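PDB 2B7K: protein SCO1, mitochondrial from Saccharomyces cerevisiae, which probably acts as a copper chaperone of the mitochondrial inner membrane, required for subunits 1 and 2 of cytochrome c oxidase to accumulate. Local coordinates for residues A[39-53]-A[141-155]. Residues are numbered along the deposited sequence; the frame is centred on the assembly and turned at random.
Sequences LLGKFSIIYFGFSNC and LVDHSIFFYLMDPEG
S44 and I46 pair with M151 and Y149 through four nearly straight backbone bonds, the closely knit centre of an antiparallel strand pair. On one face the F48 ring turns its edge toward the face of the Y149 ring in an offset edge-to-face pair, planes at 89°, and F48 CD2 lies 3.8 Å from Y149 CE1; nearby, I46 CD1 reaches M151 CG. On the other, Y47 CD1 sits over the rim of the F148 ring, while I45 CD1 packs on F148 CB. These are neighbouring strands in the mixed sheet of a thioredoxin-like domain, with 80-85 beyond 44-49 and 157-161 beyond 148-151. Past Y149 the strands part, and a water bridges F48 N and F147 O. Y47, whose chi1 of 177° sets CG opposite the backbone N, reaches toward S145, and its OH donates to S145 O at 2.6 Å. S145 OG in turn donates to L141 O from above the carbonyl plane, across the turn that carries H144. Here the packing is sparser: V142 CG2 lies 3.7 Å from both F50 CZ and C53 SG, and L141 CB approaches F50 CE2; C53, H144 and nearby C57 are probable copper ligands. At the far, partly solvent-exposed end, P153 CD lies over the centre of the F43 ring face in a CH-pi contact, and G41 N donates to P153 O at 2.8 Å.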
loop_
_atom_site.group_PDB
_atom_site.type_symbol
_atom_site.label_atom_id
_atom_site.label_comp_id
_atom_site.label_asym_id
_atom_site.label_seq_id
_atom_site.Cartn_x
_atom_site.Cartn_y
_atom_site.Cartn_z
ATOM N N LEU A 39 4.588 1.542 -10.429
ATOM C CA LEU A 39 3.289 0.898 -10.238
ATOM C C LEU A 39 2.870 0.199 -11.527
ATOM O O LEU A 39 1.983 -0.652 -11.531
ATOM C CB LEU A 39 2.220 1.932 -9.887
ATOM C CG LEU A 39 2.401 2.737 -8.600
ATOM C CD1 LEU A 39 1.205 3.665 -8.430
ATOM C CD2 LEU A 39 2.527 1.789 -7.409
ATOM N N LEU A 40 3.510 0.577 -12.624
ATOM C CA LEU A 40 3.186 0.014 -13.932
ATOM C C LEU A 40 3.523 -1.467 -14.082
ATOM O O LEU A 40 4.541 -1.941 -13.578
ATOM C CB LEU A 40 3.898 0.817 -15.025
ATOM C CG LEU A 40 3.529 2.303 -15.060
ATOM C CD1 LEU A 40 4.368 3.022 -16.114
ATOM C CD2 LEU A 40 2.040 2.450 -15.357
ATOM N N GLY A 41 2.646 -2.193 -14.769
ATOM C CA GLY A 41 2.872 -3.609 -15.008
ATOM C C GLY A 41 2.457 -4.577 -13.917
ATOM O O GLY A 41 2.751 -5.765 -14.004
ATOM N N LYS A 42 1.784 -4.091 -12.882
ATOM C CA LYS A 42 1.361 -4.987 -11.814
ATOM C C LYS A 42 0.267 -4.400 -10.947
ATOM O O LYS A 42 -0.015 -3.214 -11.017
ATOM C CB LYS A 42 2.565 -5.374 -10.954
ATOM C CG LYS A 42 3.549 -4.245 -10.723
ATOM C CD LYS A 42 4.894 -4.786 -10.273
ATOM C CE LYS A 42 5.959 -3.703 -10.293
ATOM N NZ LYS A 42 7.304 -4.252 -9.971
ATOM N N PHE A 43 -0.376 -5.252 -10.158
ATOM C CA PHE A 43 -1.421 -4.794 -9.257
ATOM C C PHE A 43 -0.717 -4.461 -7.957
ATOM O O PHE A 43 -0.015 -5.297 -7.396
ATOM C CB PHE A 43 -2.462 -5.893 -9.040
ATOM C CG PHE A 43 -3.640 -5.791 -9.964
ATOM C CD1 PHE A 43 -4.624 -4.833 -9.744
ATOM C CD2 PHE A 43 -3.746 -6.621 -11.071
ATOM C CE1 PHE A 43 -5.702 -4.702 -10.618
ATOM C CE2 PHE A 43 -4.821 -6.499 -11.954
ATOM C CZ PHE A 43 -5.796 -5.539 -11.726
ATOM N N SER A 44 -0.891 -3.230 -7.496
ATOM C CA SER A 44 -0.250 -2.794 -6.273
ATOM C C SER A 44 -1.307 -2.482 -5.233
ATOM O O SER A 44 -2.420 -2.097 -5.569
ATOM C CB SER A 44 0.589 -1.539 -6.544
ATOM O OG SER A 44 1.551 -1.772 -7.564
ATOM N N ILE A 45 -0.957 -2.668 -3.968
ATOM C CA ILE A 45 -1.878 -2.349 -2.895
ATOM C C ILE A 45 -1.086 -1.453 -1.945
ATOM O O ILE A 45 -0.036 -1.834 -1.426
ATOM C CB ILE A 45 -2.420 -3.631 -2.209
ATOM C CG1 ILE A 45 -3.478 -3.233 -1.177
ATOM C CG2 ILE A 45 -1.276 -4.445 -1.598
ATOM C CD1 ILE A 45 -4.415 -4.371 -0.771
ATOM N N ILE A 46 -1.587 -0.241 -1.759
ATOM C CA ILE A 46 -0.922 0.759 -0.940
ATOM C C ILE A 46 -1.613 1.059 0.377
ATOM O O ILE A 46 -2.834 1.191 0.439
ATOM C CB ILE A 46 -0.799 2.076 -1.726
ATOM C CG1 ILE A 46 -0.077 1.811 -3.049
ATOM C CG2 ILE A 46 -0.063 3.122 -0.898
ATOM C CD1 ILE A 46 -0.105 2.989 -4.005
ATOM N N TYR A 47 -0.817 1.168 1.432
ATOM C CA TYR A 47 -1.354 1.489 2.747
ATOM C C TYR A 47 -0.527 2.619 3.332
ATOM O O TYR A 47 0.699 2.538 3.366
ATOM C CB TYR A 47 -1.289 0.278 3.684
ATOM C CG TYR A 47 -1.777 0.592 5.086
ATOM C CD1 TYR A 47 -3.117 0.892 5.326
ATOM C CD2 TYR A 47 -0.889 0.639 6.159
ATOM C CE1 TYR A 47 -3.564 1.240 6.606
ATOM C CE2 TYR A 47 -1.320 0.988 7.442
ATOM C CZ TYR A 47 -2.658 1.289 7.657
ATOM O OH TYR A 47 -3.078 1.663 8.921
ATOM N N PHE A 48 -1.207 3.672 3.778
ATOM C CA PHE A 48 -0.552 4.824 4.389
ATOM C C PHE A 48 -0.669 4.691 5.911
ATOM O O PHE A 48 -1.747 4.415 6.430
ATOM C CB PHE A 48 -1.241 6.128 3.954
ATOM C CG PHE A 48 -0.916 6.560 2.557
ATOM C CD1 PHE A 48 0.084 7.503 2.321
ATOM C CD2 PHE A 48 -1.610 6.035 1.474
ATOM C CE1 PHE A 48 0.389 7.919 1.022
ATOM C CE2 PHE A 48 -1.315 6.441 0.167
ATOM C CZ PHE A 48 -0.311 7.387 -0.058
ATOM N N GLY A 49 0.441 4.867 6.618
ATOM C CA GLY A 49 0.427 4.787 8.072
ATOM C C GLY A 49 1.769 5.260 8.600
ATOM O O GLY A 49 2.487 5.965 7.894
ATOM N N PHE A 50 2.112 4.903 9.833
ATOM C CA PHE A 50 3.413 5.282 10.389
ATOM C C PHE A 50 3.823 4.289 11.467
ATOM O O PHE A 50 2.971 3.700 12.128
ATOM C CB PHE A 50 3.417 6.739 10.898
ATOM C CG PHE A 50 2.406 7.036 11.975
ATOM C CD1 PHE A 50 2.824 7.309 13.275
ATOM C CD2 PHE A 50 1.050 7.089 11.683
ATOM C CE1 PHE A 50 1.898 7.635 14.273
ATOM C CE2 PHE A 50 0.117 7.412 12.668
ATOM C CZ PHE A 50 0.541 7.687 13.965
ATOM N N SER A 51 5.131 4.086 11.624
ATOM C CA SER A 51 5.638 3.106 12.578
ATOM C C SER A 51 5.233 3.316 14.027
ATOM O O SER A 51 5.120 2.349 14.775
ATOM C CB SER A 51 7.168 2.999 12.489
ATOM O OG SER A 51 7.806 4.151 13.009
ATOM N N ASN A 52 5.014 4.562 14.431
ATOM C CA ASN A 52 4.627 4.830 15.813
ATOM C C ASN A 52 3.115 4.848 16.039
ATOM O O ASN A 52 2.640 5.344 17.060
ATOM C CB ASN A 52 5.240 6.149 16.290
ATOM C CG ASN A 52 6.736 6.047 16.512
ATOM O OD1 ASN A 52 7.537 6.391 15.638
ATOM N ND2 ASN A 52 7.123 5.559 17.683
ATOM N N CYS A 53 2.367 4.304 15.084
ATOM C CA CYS A 53 0.912 4.248 15.184
ATOM C C CYS A 53 0.490 3.121 16.124
ATOM O O CYS A 53 0.924 1.979 15.981
ATOM C CB CYS A 53 0.298 4.020 13.802
ATOM S SG CYS A 53 -1.497 3.772 13.818
ATOM N N LEU A 141 -3.747 11.474 12.127
ATOM C CA LEU A 141 -3.137 10.434 11.323
ATOM C C LEU A 141 -3.653 9.012 11.550
ATOM O O LEU A 141 -3.875 8.272 10.581
ATOM C CB LEU A 141 -1.619 10.500 11.527
ATOM C CG LEU A 141 -0.952 11.856 11.219
ATOM C CD1 LEU A 141 -1.503 12.388 9.890
ATOM C CD2 LEU A 141 -1.206 12.876 12.328
ATOM N N VAL A 142 -3.857 8.623 12.804
ATOM C CA VAL A 142 -4.336 7.272 13.101
ATOM C C VAL A 142 -5.749 7.008 12.576
ATOM O O VAL A 142 -6.019 5.950 12.009
ATOM C CB VAL A 142 -4.307 6.984 14.627
ATOM C CG1 VAL A 142 -5.003 5.670 14.929
ATOM C CG2 VAL A 142 -2.874 6.961 15.126
ATOM N N ASP A 143 -6.639 7.976 12.767
ATOM C CA ASP A 143 -8.027 7.856 12.330
ATOM C C ASP A 143 -8.200 7.786 10.812
ATOM O O ASP A 143 -9.234 7.327 10.331
ATOM C CB ASP A 143 -8.846 9.031 12.872
ATOM C CG ASP A 143 -8.939 9.035 14.389
ATOM O OD1 ASP A 143 -9.523 9.992 14.943
ATOM O OD2 ASP A 143 -8.431 8.087 15.028
ATOM N N HIS A 144 -7.202 8.244 10.061
ATOM C CA HIS A 144 -7.296 8.226 8.605
ATOM C C HIS A 144 -6.369 7.237 7.898
ATOM O O HIS A 144 -6.322 7.195 6.669
ATOM C CB HIS A 144 -7.091 9.640 8.050
ATOM C CG HIS A 144 -8.220 10.575 8.368
ATOM N ND1 HIS A 144 -8.428 11.093 9.628
ATOM C CD2 HIS A 144 -9.229 11.046 7.597
ATOM C CE1 HIS A 144 -9.517 11.842 9.621
ATOM N NE2 HIS A 144 -10.022 11.830 8.401
ATOM N N SER A 145 -5.630 6.446 8.673
ATOM C CA SER A 145 -4.745 5.426 8.101
ATOM C C SER A 145 -5.600 4.165 8.101
ATOM O O SER A 145 -5.243 3.159 8.722
ATOM C CB SER A 145 -3.512 5.213 8.988
ATOM O OG SER A 145 -2.752 6.404 9.103
ATOM N N ILE A 146 -6.727 4.227 7.396
ATOM C CA ILE A 146 -7.661 3.115 7.378
ATOM C C ILE A 146 -7.995 2.453 6.040
ATOM O O ILE A 146 -8.711 1.455 6.028
ATOM C CB ILE A 146 -8.990 3.537 8.042
ATOM C CG1 ILE A 146 -9.550 4.773 7.329
ATOM C CG2 ILE A 146 -8.762 3.827 9.517
ATOM C CD1 ILE A 146 -10.859 5.283 7.891
ATOM N N PHE A 147 -7.513 2.984 4.920
ATOM C CA PHE A 147 -7.819 2.345 3.630
ATOM C C PHE A 147 -6.609 1.723 2.959
ATOM O O PHE A 147 -5.480 2.157 3.174
ATOM C CB PHE A 147 -8.381 3.342 2.606
ATOM C CG PHE A 147 -9.720 3.903 2.956
ATOM C CD1 PHE A 147 -9.829 5.168 3.520
ATOM C CD2 PHE A 147 -10.878 3.176 2.699
ATOM C CE1 PHE A 147 -11.078 5.709 3.824
ATOM C CE2 PHE A 147 -12.133 3.707 2.999
ATOM C CZ PHE A 147 -12.233 4.975 3.561
ATOM N N PHE A 148 -6.869 0.699 2.146
ATOM C CA PHE A 148 -5.835 0.074 1.331
ATOM C C PHE A 148 -6.248 0.543 -0.067
ATOM O O PHE A 148 -7.434 0.504 -0.407
ATOM C CB PHE A 148 -5.885 -1.455 1.389
ATOM C CG PHE A 148 -5.385 -2.033 2.680
ATOM C CD1 PHE A 148 -6.278 -2.443 3.663
ATOM C CD2 PHE A 148 -4.020 -2.178 2.909
ATOM C CE1 PHE A 148 -5.817 -2.998 4.862
ATOM C CE2 PHE A 148 -3.549 -2.729 4.102
ATOM C CZ PHE A 148 -4.452 -3.139 5.077
ATOM N N TYR A 149 -5.294 1.029 -0.854
ATOM C CA TYR A 149 -5.593 1.505 -2.200
ATOM C C TYR A 149 -5.069 0.516 -3.228
ATOM O O TYR A 149 -3.863 0.264 -3.302
ATOM C CB TYR A 149 -4.959 2.887 -2.433
ATOM C CG TYR A 149 -5.353 3.906 -1.383
ATOM C CD1 TYR A 149 -4.775 3.887 -0.116
ATOM C CD2 TYR A 149 -6.341 4.854 -1.643
ATOM C CE1 TYR A 149 -5.178 4.790 0.877
ATOM C CE2 TYR A 149 -6.749 5.759 -0.664
ATOM C CZ TYR A 149 -6.167 5.719 0.591
ATOM O OH TYR A 149 -6.591 6.590 1.568
ATOM N N LEU A 150 -5.980 -0.054 -4.009
ATOM C CA LEU A 150 -5.614 -1.023 -5.035
ATOM C C LEU A 150 -5.408 -0.297 -6.358
ATOM O O LEU A 150 -6.319 0.374 -6.841
ATOM C CB LEU A 150 -6.717 -2.073 -5.187
ATOM C CG LEU A 150 -6.384 -3.261 -6.098
ATOM C CD1 LEU A 150 -5.201 -4.034 -5.527
ATOM C CD2 LEU A 150 -7.598 -4.163 -6.216
ATOM N N MET A 151 -4.215 -0.433 -6.938
ATOM C CA MET A 151 -3.894 0.235 -8.200
ATOM C C MET A 151 -3.632 -0.819 -9.270
ATOM O O MET A 151 -2.907 -1.783 -9.022
ATOM C CB MET A 151 -2.648 1.109 -8.030
ATOM C CG MET A 151 -2.631 1.963 -6.760
ATOM S SD MET A 151 -3.989 3.156 -6.638
ATOM C CE MET A 151 -3.392 4.462 -7.703
ATOM N N ASP A 152 -4.211 -0.639 -10.459
ATOM C CA ASP A 152 -4.024 -1.617 -11.528
ATOM C C ASP A 152 -2.698 -1.472 -12.280
ATOM O O ASP A 152 -1.935 -0.532 -12.044
ATOM C CB ASP A 152 -5.214 -1.589 -12.508
ATOM C CG ASP A 152 -5.284 -0.317 -13.339
ATOM O OD1 ASP A 152 -4.253 0.364 -13.521
ATOM O OD2 ASP A 152 -6.389 -0.012 -13.838
ATOM N N PRO A 153 -2.398 -2.418 -13.189
ATOM C CA PRO A 153 -1.156 -2.397 -13.973
ATOM C C PRO A 153 -0.894 -1.130 -14.780
ATOM O O PRO A 153 0.209 -0.935 -15.286
ATOM C CB PRO A 153 -1.290 -3.634 -14.857
ATOM C CG PRO A 153 -2.023 -4.581 -13.961
ATOM C CD PRO A 153 -3.109 -3.692 -13.389
ATOM N N GLU A 154 -1.903 -0.276 -14.910
ATOM C CA GLU A 154 -1.729 0.977 -15.639
ATOM C C GLU A 154 -1.559 2.122 -14.646
ATOM O O GLU A 154 -1.549 3.292 -15.023
ATOM C CB GLU A 154 -2.927 1.233 -16.561
ATOM C CG GLU A 154 -3.048 0.207 -17.681
ATOM C CD GLU A 154 -4.267 0.415 -18.559
ATOM O OE1 GLU A 154 -4.466 -0.388 -19.494
ATOM O OE2 GLU A 154 -5.027 1.378 -18.318
ATOM N N GLY A 155 -1.423 1.766 -13.372
ATOM C CA GLY A 155 -1.240 2.760 -12.329
ATOM C C GLY A 155 -2.494 3.519 -11.946
ATOM O O GLY A 155 -2.417 4.570 -11.307
HETATM O O HOH W 1 -3.884 4.036 4.484
#